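Local coordinates for protein beta-lactamase (PDB 5GWA) that probably hydrolyses beta-lactam antibiotics to substituted beta-amino acids as a class A extended-spectrum enzyme, and binds the inhibitor avibactam in its active site, at residues E12-L15 / K16-A20; L58-L61 / D62-I66; S101-I104 / K105-S109; A145-E148 / E149-A153; I179-K182 / N183-D186. One frame throughout, in Å; residues are numbered along the deposited sequence.

Interaction 1 (E12-L15 / K16-A20); sequences EKYL and KDKKA
Lys18 folds back on the last turn of the helix and delivers its ammonium group to the carbonyl of Tyr14, with NZ 2.9 Å from Tyr14 O and tilted somewhat from the carbonyl plane. The same nitrogen forms a salt bridge with its neighbour, reaching the syn lone pair of Asp17 OD1 at 2.7 Å. A third interaction is a cation-pi contact: Lys18 NZ stands 3.8 Å from the centroid of the Tyr14 ring, over one face but displaced toward CE1. Bends at chi2 (-64°) and chi4 (-56°) curl the lysine chain so that one amine can serve carbonyl, carboxylate and ring together. The backbone beneath is a type I beta turn from Leu15 to Lys18, by which the chain leaves helix 4-15 and heads for strand 21-28; Lys18 N closes it on Leu15 O at 3.1 Å. Two residues earlier, Lys16 N bonds Lys13 O, approaching from above the carbonyl plane. Water extends the network, one molecule lying doubtfully close to Lys13 O and only weakly held by Tyr14 O and Asp17 N. Lys18 CE lies 3.7 Å from Tyr14 CZ, and the CD of Lys16 passes close to the CA of Lys13. Ile263 of helix 257-276 touches both Tyr14 and Lys18, while Lys262 and Glu266 of that helix also meet the tyrosine.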
# COMPACT_ATOMS: atom_id res chain seq x y z
N GLU A 12 -19.40 19.04 19.85
CA GLU A 12 -19.97 19.85 18.77
C GLU A 12 -19.23 21.18 18.63
O GLU A 12 -18.89 21.58 17.52
CB GLU A 12 -21.48 20.05 19.01
CG GLU A 12 -22.28 18.78 18.72
CD GLU A 12 -23.77 18.91 18.96
OE1 GLU A 12 -24.18 19.87 19.62
OE2 GLU A 12 -24.53 17.99 18.58
N LYS A 13 -18.80 21.75 19.75
CA LYS A 13 -18.09 23.03 19.71
C LYS A 13 -16.69 22.85 19.14
O LYS A 13 -16.23 23.66 18.32
CB LYS A 13 -18.03 23.65 21.10
CG LYS A 13 -17.34 25.00 21.15
CD LYS A 13 -17.53 25.68 22.50
CE LYS A 13 -16.71 26.96 22.60
NZ LYS A 13 -16.53 27.38 24.01
N TYR A 14 -16.03 21.77 19.54
CA TYR A 14 -14.73 21.37 18.97
C TYR A 14 -14.78 21.22 17.44
O TYR A 14 -13.87 21.62 16.71
CB TYR A 14 -14.28 20.06 19.64
CG TYR A 14 -12.98 19.50 19.07
CD1 TYR A 14 -11.77 20.14 19.27
CD2 TYR A 14 -13.00 18.41 18.21
CE1 TYR A 14 -10.61 19.67 18.70
CE2 TYR A 14 -11.84 17.91 17.67
CZ TYR A 14 -10.65 18.55 17.90
OH TYR A 14 -9.50 18.10 17.32
N LEU A 15 -15.88 20.68 16.96
CA LEU A 15 -16.03 20.37 15.57
C LEU A 15 -16.39 21.59 14.70
O LEU A 15 -16.24 21.54 13.49
CB LEU A 15 -17.12 19.31 15.42
CG LEU A 15 -16.72 17.89 15.75
CD1 LEU A 15 -17.96 17.00 15.59
CD2 LEU A 15 -15.57 17.41 14.88
N LYS A 16 -16.77 22.69 15.36
CA LYS A 16 -17.24 23.88 14.66
C LYS A 16 -16.29 24.39 13.57
O LYS A 16 -16.75 24.81 12.51
CB LYS A 16 -17.50 25.02 15.66
CG LYS A 16 -18.89 24.99 16.29
CD LYS A 16 -19.02 26.02 17.40
CE LYS A 16 -18.53 27.40 16.96
NZ LYS A 16 -19.03 28.48 17.86
N ASP A 17 -15.00 24.43 13.86
CA ASP A 17 -14.02 24.98 12.92
C ASP A 17 -13.23 23.95 12.16
O ASP A 17 -12.24 24.28 11.50
CB ASP A 17 -13.06 25.95 13.61
CG ASP A 17 -12.17 25.27 14.62
OD1 ASP A 17 -12.19 24.03 14.71
OD2 ASP A 17 -11.45 25.99 15.34
N LYS A 18 -13.68 22.69 12.20
CA LYS A 18 -13.01 21.64 11.45
C LYS A 18 -13.74 21.43 10.15
O LYS A 18 -14.98 21.24 10.14
CB LYS A 18 -12.98 20.33 12.27
CG LYS A 18 -12.40 20.45 13.66
CD LYS A 18 -10.92 20.83 13.63
CE LYS A 18 -10.37 20.87 15.04
NZ LYS A 18 -11.13 21.80 15.92
N LYS A 19 -12.99 21.50 9.06
CA LYS A 19 -13.55 21.42 7.72
C LYS A 19 -13.68 19.96 7.32
O LYS A 19 -13.05 19.49 6.39
CB LYS A 19 -12.72 22.21 6.72
CG LYS A 19 -12.66 23.69 7.08
CD LYS A 19 -12.15 24.53 5.92
CE LYS A 19 -12.10 26.01 6.30
NZ LYS A 19 -11.05 26.76 5.54
N ALA A 20 -14.64 19.29 7.96
CA ALA A 20 -14.92 17.89 7.73
C ALA A 20 -16.27 17.57 8.33
O ALA A 20 -16.77 18.28 9.20
CB ALA A 20 -13.87 17.00 8.41
O HOH W 1 -14.18 24.64 17.25
O HOH W 2 -16.55 19.29 11.81

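Interaction 2 (L58-L61 / D62-I66)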
# COMPACT_ATOMS: atom_id res chain seq x y z
N LEU A 58 -15.14 -15.72 11.00
CA LEU A 58 -14.95 -16.56 12.17
C LEU A 58 -16.23 -17.32 12.47
O LEU A 58 -16.16 -18.40 13.01
CB LEU A 58 -14.52 -15.73 13.38
CG LEU A 58 -13.08 -15.24 13.27
CD1 LEU A 58 -12.84 -14.11 14.28
CD2 LEU A 58 -12.10 -16.39 13.49
N ASP A 59 -17.37 -16.73 12.17
CA ASP A 59 -18.66 -17.44 12.29
C ASP A 59 -18.67 -18.65 11.37
O ASP A 59 -19.18 -19.73 11.74
CB ASP A 59 -19.84 -16.54 11.98
CG ASP A 59 -21.17 -17.28 12.03
OD1 ASP A 59 -21.60 -17.58 13.16
OD2 ASP A 59 -21.84 -17.37 10.99
N LYS A 60 -18.25 -18.44 10.12
CA LYS A 60 -18.23 -19.52 9.14
C LYS A 60 -17.31 -20.62 9.63
O LYS A 60 -17.69 -21.79 9.59
CB LYS A 60 -17.76 -19.00 7.78
CG LYS A 60 -17.62 -20.10 6.72
CD LYS A 60 -17.52 -19.48 5.32
CE LYS A 60 -17.36 -20.52 4.23
NZ LYS A 60 -18.68 -21.08 3.84
N LEU A 61 -16.14 -20.28 10.13
CA LEU A 61 -15.22 -21.29 10.64
C LEU A 61 -15.86 -22.00 11.84
O LEU A 61 -15.75 -23.22 11.99
CB LEU A 61 -13.93 -20.64 11.08
CG LEU A 61 -13.08 -20.02 9.98
CD1 LEU A 61 -11.86 -19.42 10.63
CD2 LEU A 61 -12.66 -21.03 8.91
N ASP A 62 -16.47 -21.22 12.73
CA ASP A 62 -17.14 -21.80 13.92
C ASP A 62 -18.20 -22.80 13.42
O ASP A 62 -18.23 -23.96 13.86
CB ASP A 62 -17.86 -20.68 14.74
CG ASP A 62 -16.91 -19.82 15.65
OD1 ASP A 62 -15.81 -20.23 16.03
OD2 ASP A 62 -17.38 -18.74 16.09
N LYS A 63 -19.13 -22.35 12.59
CA LYS A 63 -20.30 -23.16 12.26
C LYS A 63 -19.91 -24.40 11.51
O LYS A 63 -20.53 -25.46 11.67
CB LYS A 63 -21.32 -22.40 11.43
CG LYS A 63 -22.00 -21.23 12.16
CD LYS A 63 -22.87 -21.64 13.34
CE LYS A 63 -23.05 -20.52 14.37
NZ LYS A 63 -23.71 -19.32 13.79
N GLU A 64 -18.96 -24.25 10.60
CA GLU A 64 -18.62 -25.36 9.71
C GLU A 64 -17.52 -26.21 10.32
O GLU A 64 -17.01 -27.12 9.66
CB GLU A 64 -18.28 -24.83 8.30
CG GLU A 64 -19.48 -24.27 7.55
CD GLU A 64 -19.15 -23.67 6.18
OE1 GLU A 64 -18.22 -24.16 5.49
OE2 GLU A 64 -19.89 -22.79 5.73
N ASN A 65 -17.17 -25.94 11.58
CA ASN A 65 -16.18 -26.72 12.30
C ASN A 65 -14.82 -26.74 11.60
O ASN A 65 -14.08 -27.71 11.67
CB ASN A 65 -16.71 -28.15 12.54
CG ASN A 65 -18.09 -28.16 13.19
OD1 ASN A 65 -18.23 -27.74 14.34
ND2 ASN A 65 -19.10 -28.58 12.45
N ILE A 66 -14.44 -25.59 11.03
CA ILE A 66 -13.13 -25.43 10.41
C ILE A 66 -12.19 -24.72 11.35
O ILE A 66 -12.50 -23.59 11.83
CB ILE A 66 -13.24 -24.57 9.16
CG1 ILE A 66 -14.35 -25.08 8.24
CG2 ILE A 66 -11.90 -24.49 8.47
CD1 ILE A 66 -14.79 -24.10 7.19
O HOH W 3 -20.36 -18.45 15.70
O HOH W 4 -24.20 -17.91 11.02
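Asp59 and Glu64 offer flat carboxylates to lysines four residues away, and each is met on the syn side of one oxygen. Lys63 NZ lies 2.8 Å from Asp59 OD1, 18° out of the carboxylate plane; Lys60 NZ lies 2.8 Å from Glu64 OE2, farther out at 28°. The two salt bridges run in opposite senses, acid before base in one and base before acid in the other. With CG anti to the backbone N (chi1 177°), the Asp59 carboxylate lies where Lys63 can reach it, while Lys63 bends at chi2 and chi4 to bring its amine back to the syn side of OD1. A water 3.0 Å from Asp59 OD1 also donates to Asp62 OD2, spanning two carboxylates of like charge. The backbone below ends helix 49-63 in a Schellman motif: Asn65 takes positive phi as the C-prime residue, Ile66 N bonds Leu61 O at 2.9 Å in the carbonyl plane, and Asn65 N bonds Asp62 O. With the chain turned back in this way, Ile66 CG2 comes 3.6 Å from Leu61 CD2, the two side chains crossing at about a right angle. Phe100 of helix 100-109 touches both, and Phe122 of helix 113-123 flanks Leu61 and Lys60. Asp62 OD1 is held by the hydroxyls of Ser181 and Ser184 at the start of helix 182-193, whose Leu188 and Phe187 pack on Leu58.

Interaction 3 (S101-I104 / K105-S109); sequences SEII and KSTVS. With NA (sodium ion), chain I.
Lys105 lies along the backbone of Ser101, its CG 3.3 Å from Ser101 O and its CE beside the serine OG. The two belong to helix 100-109, a regular alpha-helix in the helical part of the class A beta-lactamase fold, and Lys105 N bonds Ser101 O in the usual i to i+4 pattern. Beyond CG the lysine chain is fully extended, and Phe187 of helix 182-193 touches it. Ser106 follows, its N 3.1 Å from Glu102 O. The side chain of Glu102 points away from the second segment: its CG is anti to the backbone N (chi1 -180°) and the extended chain carries OE1 to within 2.7 Å of a sodium ion, which also binds a water. The site is shared with Ser99, while Glu102 OE2 is hydrogen-bonded to the hydroxyl of Tyr91. Thr107 stands beside Ile103 and touches Lys50 of the inhibitor pocket. Ile103 O accepts twice from it, from Thr107 N at 2.9 Å and from Thr107 OG1 at 2.8 Å, the hydroxyl approaching 42° above the carbonyl plane. Val108 bonds Ile104 O through its amide nearly along the carbonyl axis, and its CG2 lies 4.1 Å from Ile104 CG2, the two branched side chains pointing the same way. This hydrophobic face is buried between helices: Leu58 and Val57 of helix 49-63 and Leu119 of helix 113-123 meet Ile104, and Ala54 meets Val108. Ser109 closes the segment with OG hydrogen-bonded to Thr191 O.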
# COMPACT_ATOMS: atom_id res chain seq x y z
N SER A 101 -5.81 -18.08 10.68
CA SER A 101 -5.28 -17.25 11.79
C SER A 101 -4.32 -16.16 11.31
O SER A 101 -4.51 -14.97 11.61
CB SER A 101 -4.56 -18.13 12.81
OG SER A 101 -3.96 -17.34 13.81
N GLU A 102 -3.32 -16.55 10.55
CA GLU A 102 -2.30 -15.61 10.10
C GLU A 102 -2.96 -14.57 9.20
O GLU A 102 -2.59 -13.37 9.21
CB GLU A 102 -1.20 -16.33 9.30
CG GLU A 102 -0.12 -15.35 8.84
CD GLU A 102 1.18 -15.96 8.32
OE1 GLU A 102 1.41 -17.18 8.47
OE2 GLU A 102 2.09 -15.19 7.93
N ILE A 103 -3.82 -15.01 8.31
CA ILE A 103 -4.44 -14.08 7.35
C ILE A 103 -5.33 -13.09 8.09
O ILE A 103 -5.27 -11.88 7.83
CB ILE A 103 -5.24 -14.81 6.24
CG1 ILE A 103 -4.28 -15.65 5.37
CG2 ILE A 103 -6.03 -13.80 5.38
CD1 ILE A 103 -4.99 -16.68 4.52
N ILE A 104 -6.14 -13.58 9.04
CA ILE A 104 -7.00 -12.67 9.79
C ILE A 104 -6.20 -11.67 10.64
O ILE A 104 -6.55 -10.48 10.66
CB ILE A 104 -7.96 -13.45 10.71
CG1 ILE A 104 -8.89 -14.28 9.88
CG2 ILE A 104 -8.69 -12.48 11.62
CD1 ILE A 104 -9.61 -15.38 10.66
N LYS A 105 -5.10 -12.11 11.26
CA LYS A 105 -4.29 -11.22 12.08
C LYS A 105 -3.71 -10.12 11.21
O LYS A 105 -3.76 -8.96 11.56
CB LYS A 105 -3.14 -11.95 12.78
CG LYS A 105 -3.60 -12.83 13.92
CD LYS A 105 -2.37 -13.40 14.61
CE LYS A 105 -2.75 -14.41 15.67
NZ LYS A 105 -1.52 -14.85 16.37
N SER A 106 -3.23 -10.47 10.02
CA SER A 106 -2.70 -9.43 9.15
C SER A 106 -3.80 -8.46 8.70
O SER A 106 -3.59 -7.22 8.60
CB SER A 106 -2.01 -10.04 7.95
OG SER A 106 -1.28 -9.04 7.24
N THR A 107 -4.93 -9.03 8.31
CA THR A 107 -6.07 -8.27 7.77
C THR A 107 -6.60 -7.28 8.80
O THR A 107 -6.98 -6.16 8.46
CB THR A 107 -7.17 -9.23 7.35
OG1 THR A 107 -6.66 -10.06 6.30
CG2 THR A 107 -8.36 -8.46 6.82
N VAL A 108 -6.71 -7.72 10.06
CA VAL A 108 -7.31 -6.88 11.10
C VAL A 108 -6.27 -6.02 11.80
O VAL A 108 -6.35 -4.79 11.77
CB VAL A 108 -8.06 -7.71 12.15
CG1 VAL A 108 -8.51 -6.85 13.33
CG2 VAL A 108 -9.22 -8.42 11.50
N SER A 109 -5.19 -6.61 12.32
CA SER A 109 -4.22 -5.84 13.14
C SER A 109 -3.36 -4.94 12.26
O SER A 109 -2.95 -3.86 12.71
CB SER A 109 -3.32 -6.75 13.97
OG SER A 109 -4.17 -7.62 14.73
NA NA I . 0.29 -19.67 8.40
O HOH W 5 0.44 -21.33 10.52

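Interaction 4 (A145-E148 / E149-A153); sequences ATEE and EMHKA. With NA (sodium ion), chain Q; NXL ((2S,5R)-1-formyl-5-[(sulfooxy)amino]piperidine-2-carboxamide), chain B.
Thr146 and Glu149 start helix 147-151 with a capping box, after which Met150 N and His151 N bond Thr146 O and Glu147 O in the usual i to i+4 manner. In the box, Glu149 N gives its hydrogen to Thr146 OG1 at 3.1 Å, and Thr146 N returns a nearly straight bond to Glu149 OE1 at 2.9 Å, meeting it on the anti side. Thr146 chi1 (61°) sets OG1 between backbone N and carbonyl carbon, facing the first turn. One turn on from Glu147, His151 ND1 donates to Glu147 O at 2.7 Å from above the carbonyl plane, so one oxygen takes both amide and imidazole. Glu147, bent at chi2, brings OE1 to the ring edge, 3.2 Å from His151 CE1 and in plane, with the carboxylate turned well away from coplanar. The S-methyl of Met150, CE, lies 3.5 Å from Glu147 OE2. Farther round, Glu148 OE2 and Lys152 NZ make a long salt bridge of 3.5 Å, and the carbonyls of Met150, Ala153 and Trp154 bind a sodium ion. The short helix probably belongs to the omega loop, as in other class A enzymes. Both Glu147 and His151 line the avibactam pocket, the inhibitor's carboxamide O lying 3.3 Å from Glu147 OE1. The bond from ND1 to Glu147 O should restrict rotation of the histidine ring, which offers Glu147 a C-H rather than an N-H at that edge.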
# COMPACT_ATOMS: atom_id res chain seq x y z
N ALA A 145 -18.41 -3.61 -1.65
CA ALA A 145 -17.23 -3.60 -2.53
C ALA A 145 -16.02 -4.12 -1.79
O ALA A 145 -15.77 -3.76 -0.66
CB ALA A 145 -16.93 -2.22 -3.03
N THR A 146 -15.22 -4.89 -2.49
CA THR A 146 -13.96 -5.40 -1.96
C THR A 146 -12.92 -4.28 -2.01
O THR A 146 -13.17 -3.21 -2.53
CB THR A 146 -13.42 -6.55 -2.82
OG1 THR A 146 -13.19 -6.06 -4.15
CG2 THR A 146 -14.38 -7.72 -2.85
N GLU A 147 -11.74 -4.55 -1.46
CA GLU A 147 -10.68 -3.56 -1.54
C GLU A 147 -10.26 -3.31 -2.97
O GLU A 147 -10.06 -2.16 -3.35
CB GLU A 147 -9.47 -3.96 -0.68
CG GLU A 147 -9.75 -3.77 0.81
CD GLU A 147 -9.76 -2.33 1.27
OE1 GLU A 147 -9.26 -1.45 0.52
OE2 GLU A 147 -10.17 -2.03 2.42
N GLU A 148 -10.14 -4.36 -3.75
CA GLU A 148 -9.76 -4.20 -5.17
C GLU A 148 -10.77 -3.33 -5.89
O GLU A 148 -10.40 -2.40 -6.61
CB GLU A 148 -9.65 -5.55 -5.81
CG GLU A 148 -9.46 -5.54 -7.31
CD GLU A 148 -9.33 -6.94 -7.89
OE1 GLU A 148 -9.68 -7.92 -7.19
OE2 GLU A 148 -8.94 -7.06 -9.07
N GLU A 149 -12.05 -3.57 -5.61
CA GLU A 149 -13.10 -2.79 -6.22
C GLU A 149 -13.06 -1.32 -5.80
O GLU A 149 -13.26 -0.40 -6.62
CB GLU A 149 -14.46 -3.43 -5.92
CG GLU A 149 -14.71 -4.72 -6.64
CD GLU A 149 -16.01 -5.41 -6.27
OE1 GLU A 149 -16.42 -5.37 -5.09
OE2 GLU A 149 -16.51 -6.19 -7.10
N MET A 150 -12.73 -1.04 -4.54
CA MET A 150 -12.63 0.34 -4.08
C MET A 150 -11.47 1.08 -4.74
O MET A 150 -11.49 2.30 -4.88
CB MET A 150 -12.48 0.38 -2.54
CG MET A 150 -13.79 0.15 -1.82
SD MET A 150 -13.71 0.69 -0.10
CE MET A 150 -12.73 -0.63 0.55
N HIS A 151 -10.39 0.37 -4.99
CA HIS A 151 -9.18 1.01 -5.55
C HIS A 151 -9.36 1.32 -7.04
O HIS A 151 -8.52 2.02 -7.62
CB HIS A 151 -7.96 0.10 -5.34
CG HIS A 151 -7.42 0.13 -3.95
ND1 HIS A 151 -8.13 -0.37 -2.86
CD2 HIS A 151 -6.25 0.59 -3.46
CE1 HIS A 151 -7.41 -0.20 -1.76
NE2 HIS A 151 -6.27 0.40 -2.10
N LYS A 152 -10.43 0.83 -7.66
CA LYS A 152 -10.62 1.08 -9.10
C LYS A 152 -11.20 2.45 -9.39
O LYS A 152 -11.07 2.95 -10.53
CB LYS A 152 -11.51 0.02 -9.73
CG LYS A 152 -10.75 -1.24 -10.06
CD LYS A 152 -11.58 -2.18 -10.88
CE LYS A 152 -10.71 -3.24 -11.53
NZ LYS A 152 -9.88 -3.97 -10.54
N ALA A 153 -11.87 3.05 -8.41
CA ALA A 153 -12.53 4.31 -8.62
C ALA A 153 -12.92 5.02 -7.33
O ALA A 153 -13.44 4.41 -6.39
CB ALA A 153 -13.76 4.11 -9.50
NA NA Q . -13.06 4.17 -3.65
OAC NXL B . -8.78 1.76 5.25
CAN NXL B . -8.05 0.81 5.02
N NXL B . -7.04 0.84 4.27
CAJ NXL B . -6.06 -0.23 4.28
CA NXL B . -6.75 2.04 3.50
C NXL B . -6.83 1.88 2.02
O NXL B . -6.98 0.79 1.49
NAA NXL B . -6.58 2.99 1.32
CB NXL B . -5.39 2.55 3.89
CAH NXL B . -4.33 1.48 3.93
CAO NXL B . -4.75 0.30 4.81
NAK NXL B . -4.82 0.55 6.27
OAL NXL B . -4.98 1.80 6.64
SAR NXL B . -5.59 1.99 8.04
OAD NXL B . -4.45 2.20 8.87
OAE NXL B . -6.38 3.15 8.24
OAG NXL B . -6.65 0.76 8.16
O HOH W 6 -10.88 4.40 -1.98

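Interaction 5 (I179-K182 / N183-D186); sequences ILSK and NSYD. With SO4 (sulfate ion), chain E.
Ser181 OG accepts the amide hydrogen of Ser184 N at 3.0 Å, an N-cap bond that begins helix 182-193. With chi1 at 71° the hydroxyl turns in over the start of the helix, a setting that aims it at the amide of Ser184. From the same residue, Ser181 O receives Tyr185 N at 2.9 Å, and a step later Lys182 O receives Asp186 N at 2.8 Å, so the helical pattern is under way at once. Across the outer side of this turn Lys182 NZ makes a salt bridge with Asp186, 2.7 Å from OD2 on its syn lone pair. In the lysine, CG is anti to the backbone N (chi1 -174°), and bends at chi2 and chi4 lay CD and CE alongside the same oxygen. This pair deserves caution, since Asp186 was modelled in two conformers and the bridge belongs to one of them. A sulfate ion, probably from the crystallisation liquor, also sits against the ammonium group, at a separation too short to be taken literally. Below the cap, Leu180 CB packs on Ser184 CB at 4.0 Å and reaches toward Tyr185 CB. What fixes the two serines lies on another helix: the carboxylate of Asp62 holds both hydroxyls, joining the start of helix 182-193 to the end of helix 49-63, where Leu58 also packs against Leu180. Elsewhere on the helix, the ring of Tyr185 meets that of Phe174 in helix 164-175, and its hydroxyl bonds weakly to Tyr175 O.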
# COMPACT_ATOMS: atom_id res chain seq x y z
N ILE A 179 -22.02 -12.84 19.37
CA ILE A 179 -21.87 -13.23 17.96
C ILE A 179 -21.09 -14.54 17.74
O ILE A 179 -21.49 -15.35 16.91
CB ILE A 179 -21.21 -12.09 17.14
CG1 ILE A 179 -21.98 -10.78 17.30
CG2 ILE A 179 -21.15 -12.47 15.67
CD1 ILE A 179 -21.22 -9.57 16.81
N LEU A 180 -19.97 -14.74 18.41
CA LEU A 180 -19.05 -15.83 18.06
C LEU A 180 -18.95 -16.91 19.15
O LEU A 180 -19.41 -16.73 20.28
CB LEU A 180 -17.67 -15.25 17.76
CG LEU A 180 -17.64 -14.25 16.58
CD1 LEU A 180 -16.28 -13.58 16.58
CD2 LEU A 180 -17.90 -14.95 15.25
N SER A 181 -18.24 -17.99 18.86
CA SER A 181 -17.77 -18.88 19.93
C SER A 181 -16.86 -18.13 20.88
O SER A 181 -16.31 -17.09 20.53
CB SER A 181 -17.02 -20.08 19.36
OG SER A 181 -15.76 -19.71 18.84
N LYS A 182 -16.65 -18.69 22.07
CA LYS A 182 -15.68 -18.11 23.00
C LYS A 182 -14.28 -17.98 22.39
O LYS A 182 -13.60 -16.96 22.60
CB LYS A 182 -15.64 -18.95 24.30
CG LYS A 182 -14.79 -18.37 25.41
CD LYS A 182 -13.50 -19.17 25.63
CE LYS A 182 -12.91 -18.88 27.00
NZ LYS A 182 -12.64 -17.44 27.27
N ASN A 183 -13.80 -19.03 21.73
CA ASN A 183 -12.44 -19.05 21.18
C ASN A 183 -12.29 -18.03 20.07
O ASN A 183 -11.28 -17.34 20.01
CB ASN A 183 -12.04 -20.42 20.65
CG ASN A 183 -13.22 -21.32 20.41
OD1 ASN A 183 -13.83 -21.83 21.35
ND2 ASN A 183 -13.56 -21.54 19.14
N SER A 184 -13.31 -17.94 19.22
CA SER A 184 -13.23 -16.98 18.11
C SER A 184 -13.34 -15.55 18.63
O SER A 184 -12.61 -14.68 18.17
CB SER A 184 -14.30 -17.24 17.09
OG SER A 184 -13.92 -18.39 16.31
N TYR A 185 -14.23 -15.33 19.59
CA TYR A 185 -14.30 -14.05 20.28
C TYR A 185 -12.98 -13.67 20.88
O TYR A 185 -12.50 -12.54 20.68
CB TYR A 185 -15.38 -14.12 21.36
CG TYR A 185 -15.34 -12.99 22.37
CD1 TYR A 185 -15.86 -11.76 22.05
CD2 TYR A 185 -14.79 -13.16 23.62
CE1 TYR A 185 -15.87 -10.74 22.96
CE2 TYR A 185 -14.74 -12.12 24.53
CZ TYR A 185 -15.31 -10.92 24.20
OH TYR A 185 -15.28 -9.90 25.11
N ASP A 186 -12.37 -14.57 21.68
CA ASP A 186 -11.09 -14.28 22.29
C ASP A 186 -10.08 -13.92 21.22
O ASP A 186 -9.27 -13.03 21.40
CB ASP A 186 -10.59 -15.51 23.09
CG ASP A 186 -11.18 -15.58 24.48
OD1 ASP A 186 -11.25 -14.51 25.12
OD2 ASP A 186 -11.55 -16.70 24.94
S SO4 E . -15.50 -15.91 28.95
O1 SO4 E . -16.55 -16.65 29.71
O2 SO4 E . -14.92 -16.82 27.95
O3 SO4 E . -16.12 -14.72 28.24
O4 SO4 E . -14.47 -15.39 29.88

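Each contact joins consecutive segments, so none closes a long loop; they follow one another in series, without nesting or crossing. Interaction 1 turns the chain from helix 4-15 toward the first strand of the five-stranded sheet and stands alone, its centre about 44 Å from that of interaction 2, at the end of helix 49-63. Interaction 3, on helix 100-109, touches interaction 2 through Leu58 CD2 and Ile104 CD1, 3.9 Å apart. Interaction 4, at the inhibitor pocket, approaches interaction 3 to about 8 Å between nearest atoms without touching it. Interaction 5, at the start of helix 182-193, meets interaction 2 directly and comes within about 8 Å of interaction 3.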